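Type-2 restriction enzyme NlaIV (Neisseria lactamica, PDB 6QM2) is a type II restriction endonuclease that recognises double-stranded 5'-GGNNCC-3' and cuts it after the third nucleotide, leaving blunt ends with 5'-phosphates. Local coordinates at residues I5-A9 / Q10-D14; D44-G47 / N48-E52; Q163-G167 / V168-I172; S232-W236 / H237-H241. All blocks are in the same frame, centred on the assembly; numbering follows the deposited sequence.

Contact 1 of 4, residues I5-A9 / Q10-D14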
# COMPACT_ATOMS: atom_id res chain seq x y z
N ILE A 5 32.63 10.31 7.26
CA ILE A 5 32.50 11.25 8.38
C ILE A 5 31.40 10.79 9.37
O ILE A 5 30.47 10.08 8.98
CB ILE A 5 32.27 12.71 7.87
CG1 ILE A 5 32.46 13.73 9.01
CG2 ILE A 5 30.90 12.88 7.20
CD1 ILE A 5 32.67 15.16 8.55
N LYS A 6 31.54 11.17 10.64
CA LYS A 6 30.50 10.96 11.67
C LYS A 6 29.74 12.27 11.88
O LYS A 6 30.34 13.29 12.20
CB LYS A 6 31.11 10.55 13.02
CG LYS A 6 31.27 9.05 13.24
CD LYS A 6 31.57 8.77 14.70
CE LYS A 6 31.83 7.29 14.96
NZ LYS A 6 31.83 6.95 16.41
N LEU A 7 28.41 12.23 11.72
CA LEU A 7 27.56 13.39 11.95
C LEU A 7 26.56 13.18 13.10
O LEU A 7 26.29 12.05 13.52
CB LEU A 7 26.82 13.80 10.66
CG LEU A 7 27.38 15.03 9.93
CD1 LEU A 7 28.85 14.86 9.60
CD2 LEU A 7 26.58 15.32 8.66
N THR A 8 26.04 14.30 13.59
CA THR A 8 24.96 14.33 14.57
C THR A 8 23.64 14.74 13.88
O THR A 8 23.65 15.24 12.75
CB THR A 8 25.28 15.25 15.78
OG1 THR A 8 24.31 15.04 16.81
CG2 THR A 8 25.30 16.73 15.41
N ALA A 9 22.53 14.51 14.57
CA ALA A 9 21.19 14.79 14.03
C ALA A 9 20.98 16.25 13.63
O ALA A 9 20.32 16.52 12.63
CB ALA A 9 20.13 14.37 15.04
N GLN A 10 21.53 17.17 14.41
CA GLN A 10 21.45 18.61 14.11
C GLN A 10 22.27 18.99 12.87
O GLN A 10 21.87 19.86 12.10
CB GLN A 10 21.89 19.44 15.33
CG GLN A 10 21.71 20.95 15.20
CD GLN A 10 20.26 21.38 15.19
OE1 GLN A 10 19.49 21.04 16.09
NE2 GLN A 10 19.88 22.17 14.19
N GLN A 11 23.42 18.35 12.69
CA GLN A 11 24.25 18.55 11.50
C GLN A 11 23.55 18.02 10.24
O GLN A 11 23.60 18.65 9.19
CB GLN A 11 25.63 17.89 11.65
CG GLN A 11 26.57 18.63 12.60
CD GLN A 11 27.85 17.85 12.90
OE1 GLN A 11 27.83 16.65 13.15
NE2 GLN A 11 28.98 18.56 12.88
N ILE A 12 22.89 16.86 10.37
CA ILE A 12 22.09 16.28 9.28
C ILE A 12 20.89 17.17 8.94
O ILE A 12 20.61 17.41 7.76
CB ILE A 12 21.61 14.84 9.62
CG1 ILE A 12 22.80 13.89 9.68
CG2 ILE A 12 20.60 14.33 8.59
CD1 ILE A 12 22.51 12.57 10.36
N PHE A 13 20.20 17.66 9.96
CA PHE A 13 19.09 18.60 9.79
C PHE A 13 19.56 19.84 9.02
O PHE A 13 18.98 20.18 7.98
CB PHE A 13 18.51 19.00 11.15
CG PHE A 13 17.38 20.00 11.08
CD1 PHE A 13 16.19 19.70 10.42
CD2 PHE A 13 17.50 21.25 11.69
CE1 PHE A 13 15.15 20.61 10.36
CE2 PHE A 13 16.46 22.17 11.64
CZ PHE A 13 15.28 21.85 10.97
N ASP A 14 20.61 20.48 9.52
CA ASP A 14 21.16 21.70 8.90
C ASP A 14 21.73 21.45 7.50
O ASP A 14 21.61 22.31 6.63
CB ASP A 14 22.23 22.34 9.78
CG ASP A 14 21.67 22.96 11.05
OD1 ASP A 14 20.61 23.64 10.99
OD2 ASP A 14 22.29 22.80 12.12
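Thr-8 stands at the N-cap of helix 9-18, where the extended chain of 5-8 turns into the helix. The first turn is closed by two backbone bonds, Ile-12 N to Thr-8 O at 3.0 Å and Phe-13 N to Ala-9 O at 2.9 Å. Gln-11 reaches back along the chain: CG is anti to its own carbonyl carbon (chi1 -74°) and the rest is extended, which brings OE1 within 3.0 Å of Thr-8 N. That N-H meets OE1 in the carbonyl plane, on a lone pair, with an N-H...O angle of 154°. The side chains of Thr-8 and Gln-11 cross at about a right angle, Gln-11 CG lying 3.6 Å from Thr-8 CG2. Leu-7 leans over the same turn, its CB 4.1 Å from Ile-12 CG1, the contact of a hydrophobic staple. One turn apart, Gln-10 NE2 donates to Asp-14 OD2 at 3.2 Å, meeting it from above the carboxylate plane. Thr-8 OG1 is bonded to Glu-87. The chemistry is half of a capping box: Gln-11 satisfies the N-cap amide, while the threonine hydroxyl, instead of capping the helix, ties its start to Glu-87.

Contact 2 of 4, residues D44-G47 / N48-E52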
# COMPACT_ATOMS: atom_id res chain seq x y z
N ASP A 44 0.12 7.22 -0.45
CA ASP A 44 0.54 6.52 0.78
C ASP A 44 1.98 5.96 0.76
O ASP A 44 2.59 5.82 1.82
CB ASP A 44 -0.46 5.39 1.14
CG ASP A 44 -0.60 4.34 0.03
OD1 ASP A 44 -0.32 4.65 -1.15
OD2 ASP A 44 -1.01 3.21 0.35
N VAL A 45 2.50 5.66 -0.43
CA VAL A 45 3.87 5.14 -0.60
C VAL A 45 4.96 6.17 -0.25
O VAL A 45 6.06 5.79 0.15
CB VAL A 45 4.09 4.57 -2.03
CG1 VAL A 45 5.55 4.22 -2.32
CG2 VAL A 45 3.22 3.33 -2.24
N VAL A 46 4.66 7.47 -0.38
CA VAL A 46 5.65 8.53 -0.16
C VAL A 46 6.20 8.49 1.27
O VAL A 46 7.41 8.49 1.46
CB VAL A 46 5.10 9.94 -0.49
CG1 VAL A 46 6.13 11.03 -0.15
CG2 VAL A 46 4.69 10.03 -1.95
N GLY A 47 5.31 8.45 2.26
CA GLY A 47 5.69 8.43 3.68
C GLY A 47 6.62 7.29 4.09
O GLY A 47 7.54 7.49 4.88
N ASN A 48 6.37 6.09 3.54
CA ASN A 48 7.21 4.91 3.82
C ASN A 48 8.59 4.97 3.16
O ASN A 48 9.53 4.33 3.64
CB ASN A 48 6.50 3.63 3.36
CG ASN A 48 5.19 3.37 4.09
OD1 ASN A 48 5.05 3.69 5.28
ND2 ASN A 48 4.24 2.78 3.39
N ILE A 49 8.69 5.72 2.07
CA ILE A 49 9.90 5.77 1.24
C ILE A 49 10.85 6.93 1.57
O ILE A 49 12.02 6.88 1.20
CB ILE A 49 9.53 5.73 -0.27
CG1 ILE A 49 10.52 4.85 -1.04
CG2 ILE A 49 9.43 7.11 -0.91
CD1 ILE A 49 10.33 3.36 -0.81
N ILE A 50 10.37 7.97 2.26
CA ILE A 50 11.24 9.09 2.68
C ILE A 50 12.32 8.56 3.62
O ILE A 50 13.49 8.94 3.51
CB ILE A 50 10.50 10.25 3.39
CG1 ILE A 50 9.36 10.85 2.54
CG2 ILE A 50 11.47 11.36 3.79
CD1 ILE A 50 9.79 11.53 1.25
N GLN A 51 11.93 7.68 4.55
CA GLN A 51 12.87 7.02 5.46
C GLN A 51 13.97 6.27 4.69
O GLN A 51 15.15 6.37 5.03
CB GLN A 51 12.13 6.07 6.41
CG GLN A 51 13.00 5.48 7.51
CD GLN A 51 12.21 4.66 8.52
OE1 GLN A 51 11.11 5.04 8.93
NE2 GLN A 51 12.78 3.53 8.93
N GLU A 52 13.58 5.55 3.64
CA GLU A 52 14.52 4.80 2.80
C GLU A 52 15.45 5.75 2.05
O GLU A 52 16.64 5.46 1.87
CB GLU A 52 13.79 3.91 1.78
CG GLU A 52 12.73 2.95 2.33
CD GLU A 52 13.28 1.97 3.34
OE1 GLU A 52 13.97 1.02 2.93
OE2 GLU A 52 13.01 2.15 4.55
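Val-46 turns CG1 anti to its backbone N (chi1 176°), while Ile-50, one helical turn on, sets CG1 anti to its carbonyl carbon (chi1 -57°) and folds CD1 back at chi2. The two side chains thus lie side by side and point the same way, with Val-46 CG1 4.0 Å from Ile-50 CD1. Beneath them Val-46 O accepts two amides. Ile-50 N meets Val-46 O nearly along the C=O axis at 3.1 Å, whereas Ile-49 N, 3.1 Å from Val-46 O, stands well above the carbonyl plane. Ile-49 N also bonds weakly to Val-45 O at 3.3 Å, and so is shared between the carbonyls three and four residues back. Asn-48 heads off from a different side of the helix. Val-46 and Ile-50 rest on Tyr-130 and Phe-128 of strand 124-132, respectively, and Ile-50 also on Ala-93 of strand 88-95. Val-45 and Asn-48 pack on Gln-42 of the second subunit, and Ile-49 on Val-40 of that subunit. This is the i/i+4 pairing of an alpha helix that packs by one side on the central mixed sheet of a PDDEXK-type nuclease and by another on the second subunit.

Contact 3 of 4, residues Q163-G167 / V168-I172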
# COMPACT_ATOMS: atom_id res chain seq x y z
N GLN A 163 -4.29 6.69 21.11
CA GLN A 163 -5.24 6.06 20.21
C GLN A 163 -5.92 5.03 21.09
O GLN A 163 -5.31 4.03 21.48
CB GLN A 163 -4.48 5.45 19.02
CG GLN A 163 -5.11 4.28 18.26
CD GLN A 163 -4.08 3.54 17.41
OE1 GLN A 163 -4.00 2.31 17.44
NE2 GLN A 163 -3.27 4.29 16.66
N VAL A 164 -7.17 5.31 21.47
CA VAL A 164 -7.96 4.40 22.29
C VAL A 164 -9.16 3.93 21.47
O VAL A 164 -9.85 4.74 20.85
CB VAL A 164 -8.44 5.09 23.59
CG1 VAL A 164 -9.08 4.07 24.54
CG2 VAL A 164 -7.29 5.82 24.27
N LYS A 165 -9.38 2.61 21.47
CA LYS A 165 -10.47 1.98 20.73
C LYS A 165 -11.25 1.12 21.72
O LYS A 165 -10.68 0.20 22.30
CB LYS A 165 -9.90 1.10 19.60
CG LYS A 165 -9.02 1.84 18.60
CD LYS A 165 -8.27 0.90 17.67
CE LYS A 165 -9.19 0.29 16.62
NZ LYS A 165 -8.45 -0.62 15.70
N LYS A 166 -12.53 1.44 21.94
CA LYS A 166 -13.41 0.67 22.83
C LYS A 166 -12.81 0.51 24.24
O LYS A 166 -12.85 -0.58 24.82
CB LYS A 166 -13.71 -0.72 22.23
CG LYS A 166 -14.28 -0.72 20.81
CD LYS A 166 -15.79 -0.91 20.78
CE LYS A 166 -16.28 -1.34 19.40
NZ LYS A 166 -17.71 -1.76 19.44
N GLY A 167 -12.24 1.59 24.77
CA GLY A 167 -11.61 1.60 26.10
C GLY A 167 -10.27 0.87 26.26
O GLY A 167 -9.81 0.67 27.39
N VAL A 168 -9.65 0.51 25.13
CA VAL A 168 -8.38 -0.23 25.07
C VAL A 168 -7.32 0.67 24.43
O VAL A 168 -7.48 1.11 23.29
CB VAL A 168 -8.51 -1.52 24.23
CG1 VAL A 168 -7.16 -2.19 24.01
CG2 VAL A 168 -9.50 -2.47 24.89
N VAL A 169 -6.22 0.89 25.15
CA VAL A 169 -5.16 1.81 24.73
C VAL A 169 -4.24 1.12 23.73
O VAL A 169 -3.90 -0.05 23.89
CB VAL A 169 -4.34 2.32 25.94
CG1 VAL A 169 -3.27 3.31 25.49
CG2 VAL A 169 -5.26 2.96 26.97
N HIS A 170 -3.84 1.87 22.69
CA HIS A 170 -2.87 1.40 21.69
C HIS A 170 -1.67 2.35 21.60
O HIS A 170 -0.83 2.34 22.50
CB HIS A 170 -3.56 1.18 20.34
CG HIS A 170 -4.43 -0.03 20.31
ND1 HIS A 170 -3.93 -1.31 20.45
CD2 HIS A 170 -5.77 -0.16 20.17
CE1 HIS A 170 -4.93 -2.17 20.40
NE2 HIS A 170 -6.05 -1.50 20.23
N LYS A 171 -1.60 3.17 20.56
CA LYS A 171 -0.38 3.93 20.25
C LYS A 171 -0.41 5.34 20.80
O LYS A 171 -1.45 5.97 20.87
CB LYS A 171 -0.15 3.95 18.75
CG LYS A 171 -0.02 2.56 18.16
CD LYS A 171 0.77 2.54 16.87
CE LYS A 171 1.25 1.13 16.56
NZ LYS A 171 2.09 1.11 15.34
N ILE A 172 0.77 5.83 21.18
CA ILE A 172 0.94 7.23 21.53
C ILE A 172 0.84 7.99 20.21
O ILE A 172 1.41 7.58 19.21
CB ILE A 172 2.30 7.49 22.23
CG1 ILE A 172 2.33 6.78 23.59
CG2 ILE A 172 2.54 8.99 22.40
CD1 ILE A 172 3.72 6.60 24.16
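Gln-163 and Lys-171 are joined through their backbones, Gln-163 N donating to Lys-171 O at 2.9 Å, while His-170 N donates to Gln-163 O, also at 2.9 Å. Toward the turn, Lys-165 and Val-168 form a hydrogen-bonded pair: Lys-165 N gives Val-168 O a nearly straight bond (171°) of 3.0 Å, and Val-168 N returns one to Lys-165 O from above its carbonyl plane. Between these pairs, Val-164 CA approaches Val-168 O in a C-H...O contact. The strands run antiparallel in a tight hairpin closed by a type I' turn, with Lys-166 and Gly-167 at its corners, both at positive phi. Two residues, His-170 and Lys-171, lie opposite the single Gln-163, a beta bulge in strand 168-172, whose other edge bonds to Ala-105 and Phe-107. Apolar contact is made on one face by Val-164 and Val-169, a non-hydrogen-bonded pair whose CG2 atoms are 4.4 Å apart; Trp-158 touches both. Beside Val-168, the other face carries Lys-165 and, with it, Gln-163, His-170 and Lys-171. Gln-163, with CG anti to the backbone N (chi1 155°) and extended beyond it, lies alongside Lys-171, Gln-163 NE2 3.8 Å from Lys-171 CB, and crosses His-170 obliquely, amide and imidazole planes 47° apart. The side chains of Lys-165 and His-170 cross at about a right angle, Lys-165 CD 3.7 Å from His-170 CD2. Lys-171 NZ makes a long, weak ion pair with Asp-103.

Contact 4 of 4, residues S232-W236 / H237-H241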
# COMPACT_ATOMS: atom_id res chain seq x y z
N SER A 232 13.88 14.89 38.39
CA SER A 232 12.67 15.00 39.21
C SER A 232 11.44 15.07 38.30
O SER A 232 11.23 16.06 37.59
CB SER A 232 12.76 16.22 40.13
OG SER A 232 11.87 16.08 41.23
N ILE A 233 10.66 13.99 38.32
CA ILE A 233 9.41 13.90 37.55
C ILE A 233 8.29 14.46 38.42
O ILE A 233 7.98 13.88 39.46
CB ILE A 233 9.09 12.44 37.15
CG1 ILE A 233 10.26 11.81 36.37
CG2 ILE A 233 7.79 12.36 36.37
CD1 ILE A 233 10.69 12.58 35.14
N PRO A 234 7.67 15.58 38.01
CA PRO A 234 6.56 16.10 38.83
C PRO A 234 5.33 15.18 38.81
O PRO A 234 5.19 14.38 37.89
CB PRO A 234 6.24 17.45 38.17
CG PRO A 234 6.71 17.32 36.77
CD PRO A 234 7.90 16.41 36.81
N ARG A 235 4.49 15.29 39.83
CA ARG A 235 3.20 14.58 39.84
C ARG A 235 2.33 15.18 38.75
O ARG A 235 2.32 16.40 38.56
CB ARG A 235 2.50 14.69 41.19
CG ARG A 235 3.13 13.86 42.30
CD ARG A 235 2.20 13.68 43.50
NE ARG A 235 1.58 14.95 43.94
CZ ARG A 235 0.28 15.28 43.88
NH1 ARG A 235 -0.10 16.48 44.31
NH2 ARG A 235 -0.65 14.44 43.41
N TRP A 236 1.61 14.33 38.01
CA TRP A 236 0.77 14.79 36.90
C TRP A 236 -0.34 15.72 37.37
O TRP A 236 -0.64 16.71 36.70
CB TRP A 236 0.18 13.61 36.13
CG TRP A 236 -0.75 14.01 35.01
CD1 TRP A 236 -2.09 13.76 34.92
CD2 TRP A 236 -0.40 14.76 33.84
NE1 TRP A 236 -2.60 14.28 33.76
CE2 TRP A 236 -1.58 14.91 33.08
CE3 TRP A 236 0.79 15.31 33.35
CZ2 TRP A 236 -1.61 15.59 31.86
CZ3 TRP A 236 0.76 15.99 32.13
CH2 TRP A 236 -0.43 16.12 31.40
N HIS A 237 -0.94 15.40 38.51
CA HIS A 237 -2.00 16.22 39.10
C HIS A 237 -1.60 17.70 39.27
O HIS A 237 -2.41 18.58 39.01
CB HIS A 237 -2.43 15.64 40.46
CG HIS A 237 -3.71 16.22 40.98
ND1 HIS A 237 -4.95 15.78 40.58
CD2 HIS A 237 -3.93 17.21 41.88
CE1 HIS A 237 -5.88 16.47 41.21
NE2 HIS A 237 -5.29 17.34 42.00
N GLU A 238 -0.35 17.95 39.67
CA GLU A 238 0.16 19.32 39.83
C GLU A 238 0.31 20.08 38.51
O GLU A 238 0.01 21.27 38.46
CB GLU A 238 1.50 19.33 40.58
CG GLU A 238 1.44 18.86 42.03
CD GLU A 238 0.52 19.70 42.90
OE1 GLU A 238 -0.22 19.12 43.72
OE2 GLU A 238 0.52 20.95 42.76
N ILE A 239 0.75 19.39 37.46
CA ILE A 239 1.06 20.05 36.17
C ILE A 239 -0.00 19.89 35.09
O ILE A 239 0.11 20.51 34.03
CB ILE A 239 2.43 19.58 35.60
CG1 ILE A 239 2.47 18.06 35.35
CG2 ILE A 239 3.56 20.00 36.52
CD1 ILE A 239 3.52 17.65 34.35
N ALA A 240 -1.02 19.07 35.34
CA ALA A 240 -2.07 18.78 34.35
C ALA A 240 -2.73 20.03 33.78
O ALA A 240 -2.98 20.09 32.58
CB ALA A 240 -3.14 17.86 34.94
N HIS A 241 -2.98 21.03 34.63
CA HIS A 241 -3.63 22.28 34.22
C HIS A 241 -2.96 22.99 33.03
O HIS A 241 -3.65 23.61 32.21
CB HIS A 241 -3.75 23.26 35.40
CG HIS A 241 -2.44 23.81 35.89
ND1 HIS A 241 -1.81 24.87 35.28
CD2 HIS A 241 -1.66 23.46 36.94
CE1 HIS A 241 -0.69 25.14 35.92
NE2 HIS A 241 -0.57 24.30 36.93
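Trp-236 carries the methyl of Ala-240 over one face of its indole: Ala-240 CB is 4.0 Å from the centroid of the five-membered ring of Trp-236 and 20° off its normal, a CH-pi contact. The side chains of Ile-239 and Trp-236 cross at about a right angle, and Ile-239 CD1 lies 3.7 Å from Trp-236 CE3, oblique to the ring. The guanidinium of Arg-235 is also met obliquely, Arg-235 NH1 forming a 2.7 Å salt bridge with Glu-238 OE1 while the guanidinium and carboxylate planes stand 59° apart. Both chains bend to make it, Arg-235 at chi3 and Glu-238 at chi2. Arg-235 and His-237 lie side by side, Arg-235 NH2 3.6 Å from His-237 CB. Three backbone bonds, all weak, run from Glu-238 N to Arg-235 O and from Ile-239 N and Ala-240 N to Trp-236 O. Pro-234 sets CG 4.0 Å from Ile-239 CD1. Trp-236 itself is buried among Ser-196, Phe-188 and Tyr-243, anchoring the turn against helix 191-204. The Pro-234/Ile-239 hydrophobic staple across the N-cap Arg-235, accompanied by the ion pair and the CH-pi contact, is typical of a helix start, here that of the short last helix.

How the contacts relate
From the N terminus the four contacts follow in series, none nesting in or crossing another, and each is local: contacts 1 and 4 are helix starts, contact 2 lies within a helix, and contact 3 closes a hairpin loop. Contact 1 starts helix 9-18, which lies against strands 124-132 and 138-147; contact 2, centred about 21 Å away, lies in helix 44-60, which reaches the same mixed sheet and the second subunit. Contact 3 belongs to a separate three-stranded sheet, on the opposite side of the chain's centre from contact 1, their centres about 35 Å apart. Contact 4 leans on helix 191-204. Contacts 1 and 4 share a hydrophobic staple; no two contacts touch.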